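Alginate lyase (Aplysia kurodai, PDB 5GMT) probably cleaves the polymannuronate chains of alginate by beta-elimination, as a eukaryotic member of polysaccharide lyase family 14. Local coordinates at residues T30-G33 against H34-P37; A85-S88 against S89-A92; G66-S69 against K70-D73. All coordinates share one frame; numbering follows the deposited sequence.

Overall arrangement
All three contacts lie in connections between the two antiparallel sheets of a jelly-roll-like beta sandwich, in keeping with a family of the concanavalin clan. Along the chain, contact 1 comes first, in the passage from strand 14-19 to strand 38-42; contact 3 follows between strands 58-63 and 76-81, and contact 2 then carries the chain from 76-81 back to strand 92-102. Contacts 1 and 2 have centres 20 Å apart and nearest atoms about 7 Å apart, the centres of contacts 1 and 3 are 24 Å apart, and those of contacts 2 and 3, at 34 Å, lie on opposite sides of the chain's centre. None touches another; each belongs to a separate connection at the periphery of the sandwich.

Contact 1: T30-G33 against H34-P37; sequences TILG and HFKP
Leu32 O accepts the backbone N-H of Phe35 at 3.0 Å, with an N-H...O angle of 152°. A second bond of the same kind follows one residue on, from Lys36 N to Gly33 O at 3.1 Å. This i to i+3 pattern marks a short 3-10 segment that follows helix 28-31 after the chain leaves helical angles at Leu32, and leads to strand 38-42 of the beta sandwich. Where the helical pairing breaks, water 1 fills in: it donates to Ile31 O at 2.8 Å and accepts from His34 N at 3.0 Å.

The turn brings Leu32 and Phe35 together, their side chains meeting at a slant. Leu32 CD2 lies 3.9 Å from Phe35 CD2, and Leu32 CA comes in the ring plane at the edge. Phe35 CG stands anti to its carbonyl carbon (chi1 -68°), which turns the CD2 edge of the ring back to Leu32. The ring reaches into the sandwich interior, meeting Phe79 and, edge-to-face, Phe268. The ring of His34 stacks with that of Trp17.

Lys36 runs back along Gly33 as an extended chain. Its amine is hydrogen-bonded to Ser29 OG, while the aliphatic part lies against Gly33: Lys36 CB sits 3.2 Å from Gly33 O, and Lys36 CD comes within 4.0 Å of Gly33 CA.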
ATOM      1  N   THR A  30     -11.718  -9.421  15.610  1.00  7.34           N
ATOM      2  CA  THR A  30     -10.900  -9.073  16.754  1.00  9.48           C
ATOM      3  C   THR A  30      -9.438  -8.878  16.343  1.00  9.19           C
ATOM      4  O   THR A  30      -8.763  -7.972  16.833  1.00 10.67           O
ATOM      5  CB  THR A  30     -11.016 -10.138  17.860  1.00 12.24           C
ATOM      6  OG1 THR A  30     -12.390 -10.231  18.270  1.00 12.60           O
ATOM      7  CG2 THR A  30     -10.167  -9.749  19.062  1.00 14.28           C
ATOM      8  N   ILE A  31      -8.953  -9.718  15.432  1.00 10.79           N
ATOM      9  CA  ILE A  31      -7.595  -9.551  14.905  1.00  9.67           C
ATOM     10  C   ILE A  31      -7.402  -8.133  14.370  1.00  8.16           C
ATOM     11  O   ILE A  31      -6.383  -7.489  14.628  1.00  9.10           O
ATOM     12  CB  ILE A  31      -7.290 -10.575  13.792  1.00  6.02           C
ATOM     13  CG1 ILE A  31      -7.288 -11.996  14.381  1.00  7.83           C
ATOM     14  CG2 ILE A  31      -5.956 -10.267  13.101  1.00 10.02           C
ATOM     15  CD1 ILE A  31      -7.186 -13.096  13.351  1.00  6.21           C
ATOM     16  N   LEU A  32      -8.406  -7.641  13.656  1.00  8.50           N
ATOM     17  CA  LEU A  32      -8.300  -6.349  12.980  1.00  9.58           C
ATOM     18  C   LEU A  32      -8.817  -5.191  13.831  1.00 12.38           C
ATOM     19  O   LEU A  32      -8.940  -4.072  13.334  1.00  8.59           O
ATOM     20  CB  LEU A  32      -9.074  -6.379  11.659  1.00  8.79           C
ATOM     21  CG  LEU A  32      -8.672  -7.444  10.656  1.00  8.01           C
ATOM     22  CD1 LEU A  32      -9.532  -7.305   9.398  1.00  7.22           C
ATOM     23  CD2 LEU A  32      -7.187  -7.301  10.342  1.00  7.92           C
ATOM     24  N   GLY A  33      -9.102  -5.458  15.105  1.00  9.30           N
ATOM     25  CA  GLY A  33      -9.761  -4.475  15.952  1.00  9.74           C
ATOM     26  C   GLY A  33      -9.142  -3.087  15.975  1.00  9.96           C
ATOM     27  O   GLY A  33      -9.849  -2.085  15.819  1.00 11.88           O
ATOM     28  N   HIS A  34      -7.826  -3.014  16.151  1.00  8.41           N
ATOM     29  CA  HIS A  34      -7.175  -1.716  16.282  1.00  8.23           C
ATOM     30  C   HIS A  34      -6.913  -1.033  14.935  1.00 10.94           C
ATOM     31  O   HIS A  34      -6.373   0.065  14.912  1.00  9.63           O
ATOM     32  CB  HIS A  34      -5.865  -1.836  17.062  1.00 10.14           C
ATOM     33  CG  HIS A  34      -5.284  -0.515  17.476  1.00 18.32           C
ATOM     34  ND1 HIS A  34      -5.974   0.390  18.256  1.00 24.21           N
ATOM     35  CD2 HIS A  34      -4.083   0.056  17.210  1.00 14.72           C
ATOM     36  CE1 HIS A  34      -5.225   1.461  18.451  1.00 28.01           C
ATOM     37  NE2 HIS A  34      -4.073   1.285  17.825  1.00 14.18           N
ATOM     38  N   PHE A  35      -7.325  -1.651  13.824  1.00  8.22           N
ATOM     39  CA  PHE A  35      -7.290  -0.961  12.533  1.00  9.16           C
ATOM     40  C   PHE A  35      -8.564  -0.144  12.337  1.00  9.85           C
ATOM     41  O   PHE A  35      -8.667   0.649  11.404  1.00  8.25           O
ATOM     42  CB  PHE A  35      -7.165  -1.941  11.355  1.00 10.70           C
ATOM     43  CG  PHE A  35      -5.852  -2.674  11.278  1.00  7.64           C
ATOM     44  CD1 PHE A  35      -4.727  -2.067  10.735  1.00  7.85           C
ATOM     45  CD2 PHE A  35      -5.758  -3.995  11.705  1.00  7.64           C
ATOM     46  CE1 PHE A  35      -3.523  -2.758  10.642  1.00  7.67           C
ATOM     47  CE2 PHE A  35      -4.559  -4.698  11.612  1.00  7.57           C
ATOM     48  CZ  PHE A  35      -3.440  -4.082  11.083  1.00  8.15           C
ATOM     49  N   LYS A  36      -9.544  -0.359  13.208  1.00  9.09           N
ATOM     50  CA  LYS A  36     -10.894   0.135  12.959  1.00  9.96           C
ATOM     51  C   LYS A  36     -11.013   1.637  13.225  1.00  8.54           C
ATOM     52  O   LYS A  36     -10.276   2.187  14.037  1.00 10.03           O
ATOM     53  CB  LYS A  36     -11.910  -0.656  13.798  1.00 11.80           C
ATOM     54  CG  LYS A  36     -12.129  -2.089  13.323  1.00 13.83           C
ATOM     55  CD  LYS A  36     -13.024  -2.865  14.281  1.00 16.66           C
ATOM     56  CE  LYS A  36     -13.220  -4.306  13.822  1.00 19.10           C
ATOM     57  NZ  LYS A  36     -13.929  -5.135  14.853  1.00 19.57           N
ATOM     58  N   PRO A  37     -11.942   2.313  12.530  1.00  7.93           N
ATOM     59  CA  PRO A  37     -12.918   1.754  11.583  1.00  7.44           C
ATOM     60  C   PRO A  37     -12.280   1.288  10.277  1.00  8.96           C
ATOM     61  O   PRO A  37     -11.359   1.935   9.761  1.00  8.16           O
ATOM     62  CB  PRO A  37     -13.875   2.920  11.337  1.00  9.37           C
ATOM     63  CG  PRO A  37     -13.051   4.132  11.593  1.00 11.30           C
ATOM     64  CD  PRO A  37     -12.110   3.767  12.701  1.00 10.51           C
TER
HETATM   65  O   HOH W   1      -5.942  -5.345  16.309  1.00 15.11           O

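Contact 2: A85-S88 against S89-A92; sequences AISS and SVDA
Ile86 and Val90 meet methyl to methyl with their side chains at about a right angle, Ile86 CG2 lying 4.0 Å from Val90 CG2. The Val90 methyl stands anti to its own carbonyl carbon and beside its N, since CG1 takes the place opposite N (chi1 176°); CG2 is thereby turned back toward the residues before it. There it also meets Ser87, whose OG comes to 3.3 Å of Val90 CG2 and whose carbonyl O lies 3.5 Å from the same methyl. One branch of Val90 thus fits among three groups, an apolar methyl and two oxygens.

The bend that brings these side chains together belongs to the loop leading from strand 76-81 to strand 92-102, a crossover between the two sheets of the sandwich. Both apolar residues pack onto strand 261-272, Ile86 on Ile270 and Val90 on Thr272, while Ser88 O is bonded to Arg240 NH1 of strand 238-247.

No direct hydrogen bond spans the bend, and two waters bridge it instead. Water 2 donates to Ser87 O and accepts from Val90 N, both at 2.8 Å, so the two backbone groups are joined through a single molecule. Water 3 links the hydroxyls, 2.7 Å from Ser87 OG and close to Ser89 OG. Each of these serines holds OG between its backbone N and carbonyl carbon, the rotation that directs both oxygens to the shared water.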
ATOM      1  N   ALA A  85      -8.040   8.970  15.162  1.00 14.36           N
ATOM      2  CA  ALA A  85      -7.083  10.032  15.501  1.00 16.01           C
ATOM      3  C   ALA A  85      -6.674  10.901  14.305  1.00 18.99           C
ATOM      4  O   ALA A  85      -6.100  11.980  14.475  1.00 19.17           O
ATOM      5  CB  ALA A  85      -5.852   9.432  16.138  1.00 19.91           C
ATOM      6  N   ILE A  86      -6.958  10.443  13.092  1.00 13.15           N
ATOM      7  CA  ILE A  86      -6.569  11.205  11.910  1.00 10.79           C
ATOM      8  C   ILE A  86      -7.611  12.279  11.597  1.00 12.67           C
ATOM      9  O   ILE A  86      -8.796  11.982  11.424  1.00 11.76           O
ATOM     10  CB  ILE A  86      -6.383  10.291  10.676  1.00 12.85           C
ATOM     11  CG1 ILE A  86      -5.361   9.192  10.985  1.00 13.75           C
ATOM     12  CG2 ILE A  86      -5.929  11.101   9.478  1.00 12.22           C
ATOM     13  CD1 ILE A  86      -5.147   8.197   9.844  1.00 13.01           C
ATOM     14  N   SER A  87      -7.167  13.527  11.526  1.00 11.84           N
ATOM     15  CA  SER A  87      -8.080  14.629  11.256  1.00 14.14           C
ATOM     16  C   SER A  87      -8.493  14.630   9.783  1.00 16.03           C
ATOM     17  O   SER A  87      -7.940  13.880   8.974  1.00 13.35           O
ATOM     18  CB  SER A  87      -7.448  15.962  11.657  1.00 18.41           C
ATOM     19  OG  SER A  87      -6.072  15.999  11.320  1.00 28.48           O
ATOM     20  N   SER A  88      -9.462  15.471   9.437  1.00 12.23           N
ATOM     21  CA  SER A  88     -10.071  15.397   8.112  1.00 15.49           C
ATOM     22  C   SER A  88      -9.452  16.333   7.074  1.00  9.43           C
ATOM     23  O   SER A  88      -9.967  16.432   5.964  1.00 13.05           O
ATOM     24  CB  SER A  88     -11.570  15.686   8.212  1.00 16.18           C
ATOM     25  OG  SER A  88     -11.777  16.995   8.700  1.00 18.66           O
ATOM     26  N   SER A  89      -8.365  17.021   7.423  1.00 10.67           N
ATOM     27  CA  SER A  89      -7.693  17.886   6.459  1.00 12.55           C
ATOM     28  C   SER A  89      -6.181  17.668   6.474  1.00 14.41           C
ATOM     29  O   SER A  89      -5.395  18.631   6.471  1.00 12.43           O
ATOM     30  CB  SER A  89      -8.019  19.360   6.735  1.00 16.12           C
ATOM     31  OG  SER A  89      -7.522  19.734   8.004  1.00 24.66           O
ATOM     32  N   VAL A  90      -5.776  16.399   6.479  1.00  9.49           N
ATOM     33  CA  VAL A  90      -4.349  16.046   6.488  1.00  8.22           C
ATOM     34  C   VAL A  90      -3.768  15.972   5.080  1.00  8.74           C
ATOM     35  O   VAL A  90      -4.248  15.207   4.247  1.00  9.72           O
ATOM     36  CB  VAL A  90      -4.105  14.702   7.196  1.00  8.86           C
ATOM     37  CG1 VAL A  90      -2.629  14.307   7.099  1.00  8.53           C
ATOM     38  CG2 VAL A  90      -4.534  14.801   8.653  1.00 10.87           C
ATOM     39  N   ASP A  91      -2.718  16.752   4.829  1.00  7.88           N
ATOM     40  CA  ASP A  91      -2.131  16.841   3.489  1.00  8.25           C
ATOM     41  C   ASP A  91      -0.778  16.149   3.375  1.00  8.69           C
ATOM     42  O   ASP A  91      -0.233  15.997   2.268  1.00  6.89           O
ATOM     43  CB  ASP A  91      -1.999  18.309   3.080  1.00 10.32           C
ATOM     44  CG  ASP A  91      -3.346  18.985   2.938  1.00 11.54           C
ATOM     45  OD1 ASP A  91      -4.324  18.279   2.604  1.00 11.40           O
ATOM     46  OD2 ASP A  91      -3.427  20.208   3.173  1.00 12.20           O
ATOM     47  N   ALA A  92      -0.226  15.752   4.519  1.00  8.66           N
ATOM     48  CA  ALA A  92       1.014  14.985   4.530  1.00 10.84           C
ATOM     49  C   ALA A  92       0.936  13.857   5.558  1.00  9.44           C
ATOM     50  O   ALA A  92       0.468  14.046   6.681  1.00  7.70           O
ATOM     51  CB  ALA A  92       2.212  15.893   4.815  1.00 10.08           C
TER
HETATM   52  O   HOH W   2      -7.410  14.160   6.256  1.00  8.99           O
HETATM   53  O   HOH W   3      -6.435  18.100   9.623  1.00 25.37           O

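Contact 3: G66-S69 against K70-D73; sequences GSYS and KVHD
Tyr68 lays its ring across the turn it begins, with the side chains of Lys70 and Val71 both to one side of the ring, Lys70 by CD1 and CE1 and Val71 by CD2 and CE2. From CB, the first torsion sets CG between the backbone N and the carbonyl carbon (chi1 59°), folding the ring back toward the residues that follow. CD1 then passes 3.6 Å from Lys70 N, and CE1 beyond it meets Lys70 CB at 3.5 Å, with Lys70 CG slightly farther off. Along the other pair of ring carbons, CD2 and CE2 both touch Val71 CG2, CD2 at 3.6 Å; the valine side chain stands roughly at a right angle to that of the tyrosine. At the far end of the ring, CZ still lies near Lys70 CB. The tyrosine side chain also packs on Lys253. An alanine here is likely to take away the ring against which both Lys70 CB and Val71 CG2 rest, leaving the lysine chain freer to swing.

Lys70, bent at chi2 and chi4, curls its amine back to Ser69 OG in a weak hydrogen bond of 3.3 Å, while that hydroxyl has a stronger partner in Gly250 O.

In the backbone, Val71 N donates to Tyr68 O at 3.0 Å, closing the type I beta turn Tyr68-Val71 in the surface loop that takes the chain from strand 58-63 in one sheet of the sandwich to strand 76-81 in the other.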
ATOM      1  N   GLY A  66      -1.389 -20.809  -6.702  1.00 10.92           N
ATOM      2  CA  GLY A  66      -2.357 -20.667  -7.780  1.00 10.88           C
ATOM      3  C   GLY A  66      -3.282 -19.465  -7.642  1.00 12.58           C
ATOM      4  O   GLY A  66      -4.033 -19.136  -8.559  1.00 11.35           O
ATOM      5  N   SER A  67      -3.246 -18.800  -6.497  1.00 10.83           N
ATOM      6  CA  SER A  67      -4.209 -17.721  -6.254  1.00 10.14           C
ATOM      7  C   SER A  67      -3.775 -16.412  -6.900  1.00  7.90           C
ATOM      8  O   SER A  67      -2.590 -16.148  -7.092  1.00 10.69           O
ATOM      9  CB  SER A  67      -4.433 -17.509  -4.744  1.00  7.52           C
ATOM     10  OG  SER A  67      -3.277 -16.990  -4.115  1.00  8.51           O
ATOM     11  N   TYR A  68      -4.767 -15.613  -7.256  1.00  9.95           N
ATOM     12  CA  TYR A  68      -4.558 -14.234  -7.658  1.00 12.53           C
ATOM     13  C   TYR A  68      -5.897 -13.529  -7.473  1.00 11.30           C
ATOM     14  O   TYR A  68      -6.826 -14.114  -6.917  1.00 13.18           O
ATOM     15  CB  TYR A  68      -4.035 -14.127  -9.100  1.00 10.49           C
ATOM     16  CG  TYR A  68      -4.945 -14.735 -10.142  1.00 12.37           C
ATOM     17  CD1 TYR A  68      -5.771 -13.934 -10.920  1.00 14.71           C
ATOM     18  CD2 TYR A  68      -4.967 -16.108 -10.358  1.00 15.71           C
ATOM     19  CE1 TYR A  68      -6.601 -14.484 -11.883  1.00 16.12           C
ATOM     20  CE2 TYR A  68      -5.802 -16.672 -11.319  1.00 16.30           C
ATOM     21  CZ  TYR A  68      -6.614 -15.850 -12.076  1.00 25.99           C
ATOM     22  OH  TYR A  68      -7.437 -16.394 -13.036  1.00 27.03           O
ATOM     23  N   SER A  69      -5.998 -12.284  -7.934  1.00 11.39           N
ATOM     24  CA  SER A  69      -7.131 -11.426  -7.593  1.00  9.78           C
ATOM     25  C   SER A  69      -8.504 -12.018  -7.915  1.00 10.92           C
ATOM     26  O   SER A  69      -9.486 -11.655  -7.284  1.00 16.30           O
ATOM     27  CB  SER A  69      -6.997 -10.079  -8.308  1.00 15.65           C
ATOM     28  OG  SER A  69      -7.094 -10.253  -9.709  1.00 15.32           O
ATOM     29  N   LYS A  70      -8.571 -12.920  -8.887  1.00 12.68           N
ATOM     30  CA  LYS A  70      -9.856 -13.445  -9.346  1.00 16.83           C
ATOM     31  C   LYS A  70     -10.232 -14.796  -8.723  1.00 19.49           C
ATOM     32  O   LYS A  70     -11.354 -15.260  -8.894  1.00 17.58           O
ATOM     33  CB  LYS A  70      -9.854 -13.569 -10.876  1.00 19.09           C
ATOM     34  CG  LYS A  70      -9.641 -12.252 -11.597  1.00 18.28           C
ATOM     35  CD  LYS A  70     -10.878 -11.384 -11.495  1.00 28.22           C
ATOM     36  CE  LYS A  70     -10.619  -9.961 -11.971  1.00 36.16           C
ATOM     37  NZ  LYS A  70      -9.977  -9.131 -10.908  1.00 32.93           N
ATOM     38  N   VAL A  71      -9.304 -15.414  -7.995  1.00 14.17           N
ATOM     39  CA  VAL A  71      -9.566 -16.699  -7.345  1.00 12.35           C
ATOM     40  C   VAL A  71     -10.446 -16.521  -6.106  1.00 16.93           C
ATOM     41  O   VAL A  71     -10.215 -15.619  -5.309  1.00 18.36           O
ATOM     42  CB  VAL A  71      -8.244 -17.388  -6.965  1.00 14.17           C
ATOM     43  CG1 VAL A  71      -8.502 -18.653  -6.165  1.00 17.03           C
ATOM     44  CG2 VAL A  71      -7.436 -17.687  -8.238  1.00 12.19           C
ATOM     45  N   HIS A  72     -11.460 -17.371  -5.952  1.00 14.31           N
ATOM     46  CA  HIS A  72     -12.477 -17.179  -4.908  1.00 13.07           C
ATOM     47  C   HIS A  72     -11.900 -17.311  -3.489  1.00 14.22           C
ATOM     48  O   HIS A  72     -12.347 -16.624  -2.571  1.00 15.41           O
ATOM     49  CB  HIS A  72     -13.623 -18.179  -5.121  1.00 12.38           C
ATOM     50  CG  HIS A  72     -14.828 -17.946  -4.252  1.00 16.86           C
ATOM     51  ND1 HIS A  72     -14.902 -18.380  -2.946  1.00 15.16           N
ATOM     52  CD2 HIS A  72     -16.024 -17.375  -4.526  1.00 14.28           C
ATOM     53  CE1 HIS A  72     -16.081 -18.062  -2.442  1.00 14.53           C
ATOM     54  NE2 HIS A  72     -16.785 -17.455  -3.381  1.00 14.16           N
ATOM     55  N   ASP A  73     -10.900 -18.181  -3.322  1.00 16.10           N
ATOM     56  CA  ASP A  73     -10.451 -18.583  -1.982  1.00 16.47           C
ATOM     57  C   ASP A  73      -8.972 -18.330  -1.736  1.00 11.52           C
ATOM     58  O   ASP A  73      -8.150 -18.508  -2.638  1.00 10.91           O
ATOM     59  CB  ASP A  73     -10.741 -20.073  -1.759  1.00 14.56           C
ATOM     60  CG  ASP A  73     -12.194 -20.409  -1.948  1.00 16.51           C
ATOM     61  OD1 ASP A  73     -13.043 -19.758  -1.305  1.00 16.98           O
ATOM     62  OD2 ASP A  73     -12.485 -21.293  -2.781  1.00 19.65           O
TER